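Local atomic coordinates of FERM, RhoGEF and pleckstrin domain protein 2 (Danio rerio, PDB entry 6D21), a protein that probably acts as a guanine nucleotide exchange factor for RAC1 in semaphorin signalling and actin remodelling, its FERM domain, the part modelled here, being implicated in membrane targeting. Residues K2-R7 / R71-L76. Numbering follows the deposited sequence.
Sequences KGLQIR and RPMNTL
M73 reaches across to strand 3-9 and sets its sulfur on the backbone of Q5, in the ubiquitin-like lobe of the FERM domain. Here the loop 71-75 runs into strand 76-81, which lies parallel to strand 3-9 in the mixed sheet. Before the two strands join, a sulfur and a water fill the place of direct main-chain bonds. Q5 N gives a weak but nearly straight hydrogen bond to M73 SD, 3.2 Å long with an N-H...S angle of 173°. Bends at chi2 and chi3 of M73 bring its CE beside Q5, 4.0 Å from Q5 CB. The same sulfur also packs against L4, whose CD2 lies 3.8 Å from M73 SD, the two side chains crossing at about a right angle. The other L4 methyl, CD1, meets P72 CB on the ring at 4.2 Å, and I6 brings CD1 loosely to that same carbon; V66 and I65 touch L4 and I6 in turn. Farther along, R7 CD rests 3.6 Å from L76 CD1. With CG anti to the backbone N (chi1 180°) and bends at chi2 and chi3, the R7 chain brings its CD to this leucine, while its NH1 is hydrogen-bonded to Q15 on the neighbouring strand 15-21. The turn itself is tied at R71 O, which accepts N74 N and T75 OG1 from opposite faces of its carbonyl plane. Between turn and strand sits one water: it accepts from R7 N at 3.0 Å and donates to both P72 O and T75 O, though these last two distances are unusually short and say little about the strength of the bonds.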
loop_
_atom_site.group_PDB
_atom_site.type_symbol
_atom_site.label_atom_id
_atom_site.label_comp_id
_atom_site.label_asym_id
_atom_site.label_seq_id
_atom_site.Cartn_x
_atom_site.Cartn_y
_atom_site.Cartn_z
ATOM N N LYS A 2 -26.279 10.292 17.868
ATOM C CA LYS A 2 -25.470 9.662 18.902
ATOM C C LYS A 2 -23.984 9.882 18.633
ATOM O O LYS A 2 -23.606 10.591 17.700
ATOM C CB LYS A 2 -25.784 8.174 18.994
ATOM N N GLY A 3 -23.147 9.274 19.463
ATOM C CA GLY A 3 -21.709 9.372 19.306
ATOM C C GLY A 3 -21.108 7.996 19.085
ATOM O O GLY A 3 -21.615 7.003 19.602
ATOM N N LEU A 4 -20.028 7.932 18.311
ATOM C CA LEU A 4 -19.403 6.654 17.975
ATOM C C LEU A 4 -17.992 6.539 18.524
ATOM O O LEU A 4 -17.299 7.538 18.699
ATOM C CB LEU A 4 -19.353 6.440 16.459
ATOM C CG LEU A 4 -20.662 6.332 15.683
ATOM C CD1 LEU A 4 -20.358 5.943 14.250
ATOM C CD2 LEU A 4 -21.606 5.335 16.338
ATOM N N GLN A 5 -17.573 5.306 18.777
ATOM C CA GLN A 5 -16.205 5.033 19.167
ATOM C C GLN A 5 -15.575 4.087 18.159
ATOM O O GLN A 5 -15.982 2.935 18.018
ATOM C CB GLN A 5 -16.142 4.450 20.573
ATOM C CG GLN A 5 -14.727 4.261 21.070
ATOM C CD GLN A 5 -14.664 4.086 22.565
ATOM O OE1 GLN A 5 -15.463 3.354 23.152
ATOM N NE2 GLN A 5 -13.725 4.775 23.198
ATOM N N ILE A 6 -14.579 4.591 17.448
ATOM C CA ILE A 6 -14.000 3.846 16.348
ATOM C C ILE A 6 -12.538 3.526 16.654
ATOM O O ILE A 6 -11.786 4.351 17.178
ATOM C CB ILE A 6 -14.170 4.626 15.021
ATOM C CG1 ILE A 6 -15.657 4.648 14.629
ATOM C CG2 ILE A 6 -13.355 4.023 13.907
ATOM C CD1 ILE A 6 -15.930 5.126 13.222
ATOM N N ARG A 7 -12.172 2.289 16.358
ATOM C CA ARG A 7 -10.862 1.751 16.646
ATOM C C ARG A 7 -10.016 1.776 15.375
ATOM O O ARG A 7 -10.398 1.206 14.344
ATOM C CB ARG A 7 -10.991 0.325 17.169
ATOM C CG ARG A 7 -9.688 -0.370 17.506
ATOM C CD ARG A 7 -9.794 -1.875 17.252
ATOM N NE ARG A 7 -10.960 -2.507 17.869
ATOM C CZ ARG A 7 -10.918 -3.266 18.958
ATOM N NH1 ARG A 7 -9.768 -3.497 19.583
ATOM N NH2 ARG A 7 -12.034 -3.802 19.419
ATOM N N ARG A 71 -21.204 -2.530 11.723
ATOM C CA ARG A 71 -20.960 -2.307 13.144
ATOM C C ARG A 71 -19.690 -1.485 13.303
ATOM O O ARG A 71 -18.624 -2.054 13.503
ATOM C CB ARG A 71 -20.807 -3.633 13.905
ATOM C CG ARG A 71 -22.015 -4.541 13.890
ATOM C CD ARG A 71 -23.171 -3.911 14.619
ATOM N NE ARG A 71 -24.024 -4.920 15.226
ATOM C CZ ARG A 71 -25.319 -4.748 15.454
ATOM N NH1 ARG A 71 -25.896 -3.606 15.105
ATOM N NH2 ARG A 71 -26.033 -5.717 16.016
ATOM N N PRO A 72 -19.798 -0.150 13.202
ATOM C CA PRO A 72 -18.591 0.692 13.217
ATOM C C PRO A 72 -17.786 0.516 14.504
ATOM O O PRO A 72 -16.567 0.580 14.455
ATOM C CB PRO A 72 -19.149 2.115 13.097
ATOM C CG PRO A 72 -20.500 1.945 12.467
ATOM C CD PRO A 72 -21.026 0.642 13.012
ATOM N N MET A 73 -18.475 0.245 15.611
ATOM C CA MET A 73 -17.849 0.044 16.913
ATOM C C MET A 73 -17.060 -1.261 16.996
ATOM O O MET A 73 -16.108 -1.359 17.761
ATOM C CB MET A 73 -18.909 0.060 18.021
ATOM C CG MET A 73 -20.004 1.102 17.832
ATOM S SD MET A 73 -19.517 2.782 18.272
ATOM C CE MET A 73 -19.728 2.778 20.051
ATOM N N ASN A 74 -17.466 -2.267 16.225
ATOM C CA ASN A 74 -16.759 -3.548 16.209
ATOM C C ASN A 74 -15.830 -3.753 15.004
ATOM O O ASN A 74 -15.207 -4.803 14.861
ATOM C CB ASN A 74 -17.763 -4.694 16.262
ATOM C CG ASN A 74 -18.547 -4.705 17.554
ATOM O OD1 ASN A 74 -18.067 -4.218 18.576
ATOM N ND2 ASN A 74 -19.756 -5.258 17.517
ATOM N N THR A 75 -15.717 -2.744 14.157
ATOM C CA THR A 75 -14.932 -2.874 12.932
ATOM C C THR A 75 -13.511 -2.337 13.088
ATOM O O THR A 75 -13.288 -1.273 13.660
ATOM C CB THR A 75 -15.631 -2.146 11.772
ATOM O OG1 THR A 75 -16.970 -2.644 11.654
ATOM C CG2 THR A 75 -14.888 -2.364 10.462
ATOM N N LEU A 76 -12.546 -3.082 12.570
ATOM C CA LEU A 76 -11.168 -2.642 12.592
ATOM C C LEU A 76 -10.884 -1.763 11.381
ATOM O O LEU A 76 -11.169 -2.155 10.239
ATOM C CB LEU A 76 -10.205 -3.832 12.614
ATOM C CG LEU A 76 -8.723 -3.449 12.712
ATOM C CD1 LEU A 76 -8.461 -2.588 13.947
ATOM C CD2 LEU A 76 -7.852 -4.694 12.717
HETATM O O HOH W 1 -14.236 0.387 15.250
#